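Local coordinates for protein Beta/alpha-amylase (PDB 3VOC) that hydrolyses alpha-1,4-glucosidic linkages of starch, this piece being the glycosyl hydrolase family 14 beta-amylase domain that removes maltose from non-reducing chain ends, at residues A[38-43]-A[61-66]; A[45-50]-A[55-60]. One frame throughout, in Å; residues are numbered along the deposited sequence.

Contacts 1 and 2 are two levels of one strand-to-helix connection in the TIM barrel, their centres about 12 Å apart. The pair 45-50 and 55-60 lies within the loop closed by 38-43 and 61-66, and both contacts use helix 58-69. Y60 joins them: its OH lies 2.8 Å from D41 O, a weak hydrogen bond, and 3.0 Å from W43 N. W57 CZ3 also packs 3.7 Å from V42 CG1. Contact 1 holds D41, a probable substrate-binding residue, and the T39 side chain comes within about 6 Å of that of E359, the probable proton acceptor; contact 2 carries the calcium ligand E48.

Contact 1: A[38-43]-A[61-66]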
ATOM      1  N   ILE A  38      -2.475  18.227   0.119  1.00 14.69           N
ATOM      2  CA  ILE A  38      -2.942  17.368  -0.959  1.00 14.53           C
ATOM      3  C   ILE A  38      -1.981  16.189  -1.074  1.00 15.04           C
ATOM      4  O   ILE A  38      -0.759  16.392  -1.153  1.00 14.36           O
ATOM      5  CB  ILE A  38      -2.995  18.112  -2.317  1.00 14.44           C
ATOM      6  CG1 ILE A  38      -3.905  19.363  -2.241  1.00 14.76           C
ATOM      7  CG2 ILE A  38      -3.389  17.147  -3.468  1.00 14.41           C
ATOM      8  CD1 ILE A  38      -5.395  19.064  -1.932  1.00 14.76           C
ATOM      9  N   THR A  39      -2.520  14.964  -1.036  1.00 14.70           N
ATOM     10  CA  THR A  39      -1.699  13.761  -1.301  1.00 14.93           C
ATOM     11  C   THR A  39      -1.812  13.353  -2.785  1.00 14.79           C
ATOM     12  O   THR A  39      -2.876  13.481  -3.407  1.00 14.19           O
ATOM     13  CB  THR A  39      -2.022  12.556  -0.383  1.00 15.14           C
ATOM     14  OG1 THR A  39      -3.246  11.951  -0.813  1.00 18.46           O
ATOM     15  CG2 THR A  39      -2.159  12.994   1.102  1.00 14.68           C
ATOM     16  N   THR A  40      -0.703  12.874  -3.348  1.00 14.32           N
ATOM     17  CA  THR A  40      -0.604  12.760  -4.803  1.00 14.12           C
ATOM     18  C   THR A  40       0.192  11.528  -5.198  1.00 14.00           C
ATOM     19  O   THR A  40       1.352  11.400  -4.817  1.00 13.34           O
ATOM     20  CB  THR A  40       0.125  13.990  -5.397  1.00 14.21           C
ATOM     21  OG1 THR A  40      -0.565  15.190  -5.027  1.00 13.84           O
ATOM     22  CG2 THR A  40       0.226  13.891  -6.943  1.00 13.63           C
ATOM     23  N   ASP A  41      -0.423  10.631  -5.970  1.00 13.53           N
ATOM     24  CA  ASP A  41       0.342   9.600  -6.653  1.00 14.04           C
ATOM     25  C   ASP A  41       1.327  10.243  -7.624  1.00 14.12           C
ATOM     26  O   ASP A  41       0.918  10.921  -8.575  1.00 14.68           O
ATOM     27  CB  ASP A  41      -0.560   8.641  -7.419  1.00 14.03           C
ATOM     28  CG  ASP A  41      -1.107   7.531  -6.542  1.00 15.76           C
ATOM     29  OD1 ASP A  41      -0.329   6.869  -5.831  1.00 15.86           O
ATOM     30  OD2 ASP A  41      -2.322   7.314  -6.583  1.00 15.00           O
ATOM     31  N   VAL A  42       2.616  10.060  -7.351  1.00 13.90           N
ATOM     32  CA  VAL A  42       3.688  10.507  -8.267  1.00 13.53           C
ATOM     33  C   VAL A  42       4.076   9.256  -9.033  1.00 14.05           C
ATOM     34  O   VAL A  42       4.881   8.429  -8.561  1.00 13.30           O
ATOM     35  CB  VAL A  42       4.857  11.178  -7.501  1.00 13.46           C
ATOM     36  CG1 VAL A  42       5.947  11.685  -8.449  1.00 13.13           C
ATOM     37  CG2 VAL A  42       4.322  12.344  -6.633  1.00 12.60           C
ATOM     38  N   TRP A  43       3.435   9.082 -10.193  1.00 14.33           N
ATOM     39  CA  TRP A  43       3.525   7.812 -10.937  1.00 14.71           C
ATOM     40  C   TRP A  43       4.923   7.556 -11.527  1.00 14.72           C
ATOM     41  O   TRP A  43       5.440   8.364 -12.303  1.00 14.06           O
ATOM     42  CB  TRP A  43       2.478   7.773 -12.065  1.00 14.68           C
ATOM     43  CG  TRP A  43       1.077   7.749 -11.557  1.00 15.44           C
ATOM     44  CD1 TRP A  43       0.179   8.768 -11.581  1.00 16.01           C
ATOM     45  CD2 TRP A  43       0.421   6.647 -10.913  1.00 17.78           C
ATOM     46  NE1 TRP A  43      -1.001   8.369 -11.002  1.00 17.45           N
ATOM     47  CE2 TRP A  43      -0.879   7.074 -10.580  1.00 15.58           C
ATOM     48  CE3 TRP A  43       0.816   5.340 -10.578  1.00 16.12           C
ATOM     49  CZ2 TRP A  43      -1.806   6.245  -9.921  1.00 16.05           C
ATOM     50  CZ3 TRP A  43      -0.108   4.506  -9.928  1.00 17.00           C
ATOM     51  CH2 TRP A  43      -1.406   4.966  -9.607  1.00 18.85           C
ATOM     52  N   LYS A  61       6.251  19.151 -11.005  1.00 17.69           N
ATOM     53  CA  LYS A  61       6.664  20.484 -10.563  1.00 17.99           C
ATOM     54  C   LYS A  61       5.494  21.454 -10.775  1.00 17.84           C
ATOM     55  O   LYS A  61       5.173  22.250  -9.896  1.00 17.83           O
ATOM     56  CB  LYS A  61       7.933  20.941 -11.286  1.00 18.51           C
ATOM     57  CG  LYS A  61       9.216  20.369 -10.682  1.00 21.00           C
ATOM     58  CD  LYS A  61      10.404  20.530 -11.615  1.00 25.07           C
ATOM     59  CE  LYS A  61      11.716  20.066 -10.932  1.00 26.35           C
ATOM     60  NZ  LYS A  61      12.789  19.717 -11.951  1.00 25.70           N
ATOM     61  N   THR A  62       4.816  21.343 -11.916  1.00 18.01           N
ATOM     62  CA  THR A  62       3.605  22.143 -12.156  1.00 17.64           C
ATOM     63  C   THR A  62       2.521  21.867 -11.108  1.00 17.39           C
ATOM     64  O   THR A  62       1.893  22.796 -10.577  1.00 17.20           O
ATOM     65  CB  THR A  62       3.043  21.888 -13.566  1.00 18.33           C
ATOM     66  OG1 THR A  62       4.065  22.156 -14.536  1.00 17.90           O
ATOM     67  CG2 THR A  62       1.839  22.788 -13.842  1.00 17.33           C
ATOM     68  N   TYR A  63       2.276  20.582 -10.862  1.00 16.27           N
ATOM     69  CA  TYR A  63       1.312  20.148  -9.864  1.00 16.43           C
ATOM     70  C   TYR A  63       1.676  20.740  -8.505  1.00 16.24           C
ATOM     71  O   TYR A  63       0.844  21.393  -7.861  1.00 16.92           O
ATOM     72  CB  TYR A  63       1.332  18.624  -9.820  1.00 15.56           C
ATOM     73  CG  TYR A  63       0.215  17.946  -9.075  1.00 16.39           C
ATOM     74  CD1 TYR A  63      -0.564  16.979  -9.710  1.00 16.38           C
ATOM     75  CD2 TYR A  63      -0.048  18.230  -7.722  1.00 16.66           C
ATOM     76  CE1 TYR A  63      -1.584  16.309  -9.024  1.00 18.07           C
ATOM     77  CE2 TYR A  63      -1.080  17.565  -7.029  1.00 15.63           C
ATOM     78  CZ  TYR A  63      -1.832  16.601  -7.687  1.00 16.98           C
ATOM     79  OH  TYR A  63      -2.836  15.909  -7.021  1.00 17.26           O
ATOM     80  N   ALA A  64       2.926  20.542  -8.085  1.00 16.60           N
ATOM     81  CA  ALA A  64       3.382  21.053  -6.801  1.00 17.07           C
ATOM     82  C   ALA A  64       3.282  22.574  -6.723  1.00 17.73           C
ATOM     83  O   ALA A  64       2.897  23.120  -5.679  1.00 17.34           O
ATOM     84  CB  ALA A  64       4.812  20.572  -6.475  1.00 17.57           C
ATOM     85  N   ASN A  65       3.625  23.251  -7.821  1.00 18.24           N
ATOM     86  CA  ASN A  65       3.470  24.715  -7.905  1.00 18.93           C
ATOM     87  C   ASN A  65       2.033  25.175  -7.661  1.00 18.41           C
ATOM     88  O   ASN A  65       1.811  26.145  -6.947  1.00 18.44           O
ATOM     89  CB  ASN A  65       3.927  25.236  -9.268  1.00 19.30           C
ATOM     90  CG  ASN A  65       5.432  25.272  -9.405  1.00 22.91           C
ATOM     91  OD1 ASN A  65       6.156  25.093  -8.431  1.00 25.63           O
ATOM     92  ND2 ASN A  65       5.918  25.485 -10.636  1.00 25.17           N
ATOM     93  N   ALA A  66       1.065  24.491  -8.277  1.00 18.40           N
ATOM     94  CA  ALA A  66      -0.360  24.812  -8.084  1.00 17.53           C
ATOM     95  C   ALA A  66      -0.771  24.632  -6.609  1.00 17.33           C
ATOM     96  O   ALA A  66      -1.441  25.501  -6.009  1.00 16.38           O
ATOM     97  CB  ALA A  66      -1.248  23.965  -9.016  1.00 17.90           C
TER
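T40 of strand 38-43 meets Y63 of helix 61-66 where the two short axes approach to 10.9 Å and run nearly antiparallel, at 172°, with I38 lying nearest A64 and T40 nearest Y63 in the backbone register. The T40 and Y63 side chains come from opposite directions. T40 CG2 lies over one face of the tyrosine ring, displaced toward its rim, in a CH-pi contact 3.8 Å from the ring centroid and 25° off the normal. This placement follows from the T40 torsion (chi1 -57°), which sets CG2 anti to the backbone N and OG1 beside it. T40 OG1 lies 3.1 Å from Y63 OH and is also hydrogen-bonded to W74 NE1. Y63 carries its CG anti to the backbone N, which sends the ring from the helix to the strand. I38 adds a lighter contact from another quarter: its CG2 methyl approaches the ring edge, near the ring plane, 3.8 Å from Y63 OH and 4.3 Å from Y63 CE2. The I38 and Y63 side chains cross at about a right angle. The phenol end is thus buried against the strand. The bonds from T39 and D41 to their side chains point away from the helix; T39 packs against S9 and M11 of strand 7-11, and D41 OD1 bonds to S79 OG. Around the contact, strand 38-43 is hydrogen-bonded between strands 7-11 and 73-79, as expected of the second strand of a TIM barrel. Helix 20-32 packs on I38 through L27 and L30, F23 meets the Y63 ring edge-to-face, and W74 of strand 73-79 lies beside both T40 and A64.

Contact 2: A[45-50]-A[55-60]; sequences GYVESA and FDWSYY. With CA (calcium ion), chain B.
V47 and D56 share the backbone hydrogen bond that joins segment 45-50 to 55-60: D56 N donates to V47 O over 2.9 Å, at 159° and from above the carbonyl plane. V47 O also receives a CA-H...O contact from F55 CA, and V47 CA makes one to D56 O. Within the second segment D56 OD1 accepts from both S58 N and S58 OG, the latter on its syn lone pair, and so caps the start of helix 58-69. Apolar packing centres on V47. Its CB lies over the W57 six-membered ring, 3.9 Å from the centroid, while CG1, anti to the carbonyl carbon, reaches the edge of the Y60 ring, 3.5 Å from Y60 CD2. Among the aromatics, Y46 turns an edge toward the face of Y59 in an offset edge-to-face pair, with planes at 82° and centroids 5.8 Å apart. Y46 CD2 also touches Y60 OH, whose polar partners are on strand 37-43. F55 runs alongside E48, pointing the same way, and F55 CE1 lies 3.3 Å from E48 OE1, the carboxylate and ring planes 42° apart. An alanine at F55 would take away this ring and would probably open a gap along the CB, CG and carboxylate of E48, leaving that flank of the metal ligand without its packing. E48 OE2 binds the calcium ion at 2.4 Å, and OE1 accepts from a water that also coordinates the calcium ion, as well as from W44 NE1. D52, N53, Q132 and E135 complete the protein ligands. The E48 carboxylate is therefore gripped through both oxygens, OE2 by the metal and OE1 by the water and an indole N-H; with the calcium so close it is probably ionised, and the site ties the turn 48-53 to helix 127-144.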
ATOM      1  N   GLY A  45       5.609   5.638 -13.883  1.00 16.55           N
ATOM      2  CA  GLY A  45       5.378   5.599 -15.331  1.00 17.18           C
ATOM      3  C   GLY A  45       5.368   6.977 -15.980  1.00 17.00           C
ATOM      4  O   GLY A  45       5.605   7.090 -17.176  1.00 16.59           O
ATOM      5  N   TYR A  46       5.081   8.013 -15.186  1.00 16.68           N
ATOM      6  CA  TYR A  46       5.101   9.396 -15.652  1.00 16.95           C
ATOM      7  C   TYR A  46       6.488  10.016 -15.610  1.00 16.92           C
ATOM      8  O   TYR A  46       6.779  10.918 -16.401  1.00 17.55           O
ATOM      9  CB  TYR A  46       4.207  10.284 -14.782  1.00 16.61           C
ATOM     10  CG  TYR A  46       2.725  10.272 -15.089  1.00 17.36           C
ATOM     11  CD1 TYR A  46       2.153   9.287 -15.884  1.00 18.71           C
ATOM     12  CD2 TYR A  46       1.877  11.243 -14.528  1.00 18.87           C
ATOM     13  CE1 TYR A  46       0.768   9.267 -16.144  1.00 18.95           C
ATOM     14  CE2 TYR A  46       0.496  11.238 -14.788  1.00 18.02           C
ATOM     15  CZ  TYR A  46      -0.046  10.249 -15.587  1.00 18.87           C
ATOM     16  OH  TYR A  46      -1.403  10.218 -15.836  1.00 19.61           O
ATOM     17  N   VAL A  47       7.316   9.595 -14.657  1.00 15.65           N
ATOM     18  CA  VAL A  47       8.514  10.368 -14.346  1.00 15.62           C
ATOM     19  C   VAL A  47       9.829   9.726 -14.782  1.00 15.49           C
ATOM     20  O   VAL A  47      10.851  10.389 -14.784  1.00 16.20           O
ATOM     21  CB  VAL A  47       8.600  10.758 -12.835  1.00 15.47           C
ATOM     22  CG1 VAL A  47       7.344  11.510 -12.396  1.00 15.08           C
ATOM     23  CG2 VAL A  47       8.818   9.507 -11.944  1.00 15.28           C
ATOM     24  N   GLU A  48       9.808   8.445 -15.123  1.00 15.85           N
ATOM     25  CA  GLU A  48      11.002   7.777 -15.646  1.00 16.16           C
ATOM     26  C   GLU A  48      10.602   6.887 -16.833  1.00 16.64           C
ATOM     27  O   GLU A  48      11.015   5.736 -16.924  1.00 16.94           O
ATOM     28  CB  GLU A  48      11.706   6.981 -14.531  1.00 15.48           C
ATOM     29  CG  GLU A  48      13.177   6.617 -14.811  1.00 15.20           C
ATOM     30  CD  GLU A  48      13.827   5.793 -13.700  1.00 16.98           C
ATOM     31  OE1 GLU A  48      13.271   5.712 -12.570  1.00 15.97           O
ATOM     32  OE2 GLU A  48      14.913   5.216 -13.947  1.00 16.56           O
ATOM     33  N   SER A  49       9.800   7.435 -17.745  1.00 17.63           N
ATOM     34  CA  SER A  49       9.196   6.641 -18.814  1.00 18.95           C
ATOM     35  C   SER A  49      10.129   6.424 -20.000  1.00 19.10           C
ATOM     36  O   SER A  49      10.068   5.387 -20.661  1.00 18.68           O
ATOM     37  CB  SER A  49       7.893   7.279 -19.326  1.00 19.29           C
ATOM     38  OG  SER A  49       8.151   8.519 -19.980  1.00 21.79           O
ATOM     39  N   ALA A  50      10.997   7.395 -20.256  1.00 19.42           N
ATOM     40  CA  ALA A  50      11.758   7.420 -21.514  1.00 19.82           C
ATOM     41  C   ALA A  50      12.918   6.425 -21.534  1.00 19.59           C
ATOM     42  O   ALA A  50      13.317   5.949 -22.602  1.00 20.42           O
ATOM     43  CB  ALA A  50      12.261   8.847 -21.790  1.00 20.56           C
ATOM     44  N   PHE A  55      14.653  11.143 -16.569  1.00 16.92           N
ATOM     45  CA  PHE A  55      13.518  11.603 -15.770  1.00 17.98           C
ATOM     46  C   PHE A  55      12.777  12.754 -16.416  1.00 18.56           C
ATOM     47  O   PHE A  55      13.368  13.554 -17.149  1.00 18.72           O
ATOM     48  CB  PHE A  55      14.003  12.004 -14.367  1.00 17.44           C
ATOM     49  CG  PHE A  55      14.539  10.852 -13.577  1.00 18.26           C
ATOM     50  CD1 PHE A  55      13.661   9.982 -12.893  1.00 17.12           C
ATOM     51  CD2 PHE A  55      15.911  10.619 -13.512  1.00 17.56           C
ATOM     52  CE1 PHE A  55      14.162   8.897 -12.173  1.00 16.12           C
ATOM     53  CE2 PHE A  55      16.409   9.537 -12.790  1.00 18.38           C
ATOM     54  CZ  PHE A  55      15.523   8.674 -12.124  1.00 16.40           C
ATOM     55  N   ASP A  56      11.477  12.828 -16.139  1.00 19.11           N
ATOM     56  CA  ASP A  56      10.671  13.980 -16.522  1.00 19.38           C
ATOM     57  C   ASP A  56       9.796  14.317 -15.317  1.00 19.05           C
ATOM     58  O   ASP A  56       8.790  13.653 -15.068  1.00 18.15           O
ATOM     59  CB  ASP A  56       9.804  13.654 -17.741  1.00 20.33           C
ATOM     60  CG  ASP A  56       9.014  14.869 -18.248  1.00 23.42           C
ATOM     61  OD1 ASP A  56       9.067  15.953 -17.625  1.00 24.35           O
ATOM     62  OD2 ASP A  56       8.345  14.736 -19.286  1.00 27.32           O
ATOM     63  N   TRP A  57      10.217  15.323 -14.557  1.00 18.31           N
ATOM     64  CA  TRP A  57       9.485  15.757 -13.372  1.00 18.87           C
ATOM     65  C   TRP A  57       8.596  16.968 -13.637  1.00 18.95           C
ATOM     66  O   TRP A  57       7.956  17.464 -12.705  1.00 19.84           O
ATOM     67  CB  TRP A  57      10.460  16.082 -12.226  1.00 17.97           C
ATOM     68  CG  TRP A  57      11.239  14.893 -11.732  1.00 17.92           C
ATOM     69  CD1 TRP A  57      12.555  14.615 -11.980  1.00 16.36           C
ATOM     70  CD2 TRP A  57      10.757  13.827 -10.902  1.00 17.37           C
ATOM     71  NE1 TRP A  57      12.923  13.452 -11.346  1.00 14.95           N
ATOM     72  CE2 TRP A  57      11.838  12.950 -10.677  1.00 17.45           C
ATOM     73  CE3 TRP A  57       9.523  13.543 -10.303  1.00 17.94           C
ATOM     74  CZ2 TRP A  57      11.718  11.795  -9.894  1.00 17.82           C
ATOM     75  CZ3 TRP A  57       9.401  12.403  -9.529  1.00 16.37           C
ATOM     76  CH2 TRP A  57      10.490  11.539  -9.333  1.00 18.69           C
ATOM     77  N   SER A  58       8.541  17.444 -14.890  1.00 18.99           N
ATOM     78  CA  SER A  58       7.929  18.765 -15.165  1.00 18.88           C
ATOM     79  C   SER A  58       6.443  18.833 -14.785  1.00 17.91           C
ATOM     80  O   SER A  58       5.995  19.801 -14.184  1.00 17.28           O
ATOM     81  CB  SER A  58       8.138  19.213 -16.623  1.00 19.42           C
ATOM     82  OG  SER A  58       7.572  18.286 -17.536  1.00 22.57           O
ATOM     83  N   TYR A  59       5.687  17.796 -15.109  1.00 17.94           N
ATOM     84  CA  TYR A  59       4.278  17.756 -14.702  1.00 17.59           C
ATOM     85  C   TYR A  59       4.095  17.856 -13.174  1.00 16.77           C
ATOM     86  O   TYR A  59       3.202  18.557 -12.688  1.00 16.61           O
ATOM     87  CB  TYR A  59       3.594  16.513 -15.264  1.00 17.64           C
ATOM     88  CG  TYR A  59       2.226  16.235 -14.673  1.00 17.94           C
ATOM     89  CD1 TYR A  59       1.099  16.916 -15.128  1.00 17.75           C
ATOM     90  CD2 TYR A  59       2.057  15.263 -13.676  1.00 17.83           C
ATOM     91  CE1 TYR A  59      -0.169  16.655 -14.592  1.00 19.78           C
ATOM     92  CE2 TYR A  59       0.793  14.981 -13.150  1.00 19.21           C
ATOM     93  CZ  TYR A  59      -0.313  15.681 -13.613  1.00 20.22           C
ATOM     94  OH  TYR A  59      -1.563  15.415 -13.090  1.00 21.78           O
ATOM     95  N   TYR A  60       4.928  17.158 -12.414  1.00 16.80           N
ATOM     96  CA  TYR A  60       4.790  17.206 -10.963  1.00 16.62           C
ATOM     97  C   TYR A  60       5.309  18.491 -10.341  1.00 16.95           C
ATOM     98  O   TYR A  60       4.845  18.894  -9.285  1.00 16.92           O
ATOM     99  CB  TYR A  60       5.378  15.960 -10.295  1.00 16.50           C
ATOM    100  CG  TYR A  60       4.484  14.774 -10.506  1.00 16.02           C
ATOM    101  CD1 TYR A  60       3.237  14.711  -9.877  1.00 15.58           C
ATOM    102  CD2 TYR A  60       4.858  13.719 -11.371  1.00 15.80           C
ATOM    103  CE1 TYR A  60       2.388  13.626 -10.080  1.00 15.74           C
ATOM    104  CE2 TYR A  60       4.005  12.606 -11.573  1.00 15.08           C
ATOM    105  CZ  TYR A  60       2.776  12.579 -10.923  1.00 15.64           C
ATOM    106  OH  TYR A  60       1.905  11.524 -11.090  1.00 17.14           O
TER
HETATM  107 CA    CA B 501      16.480   3.973 -12.705  1.00 17.47          CA
HETATM  108  O   HOH W   1      15.082   4.723 -10.984  1.00 14.99           O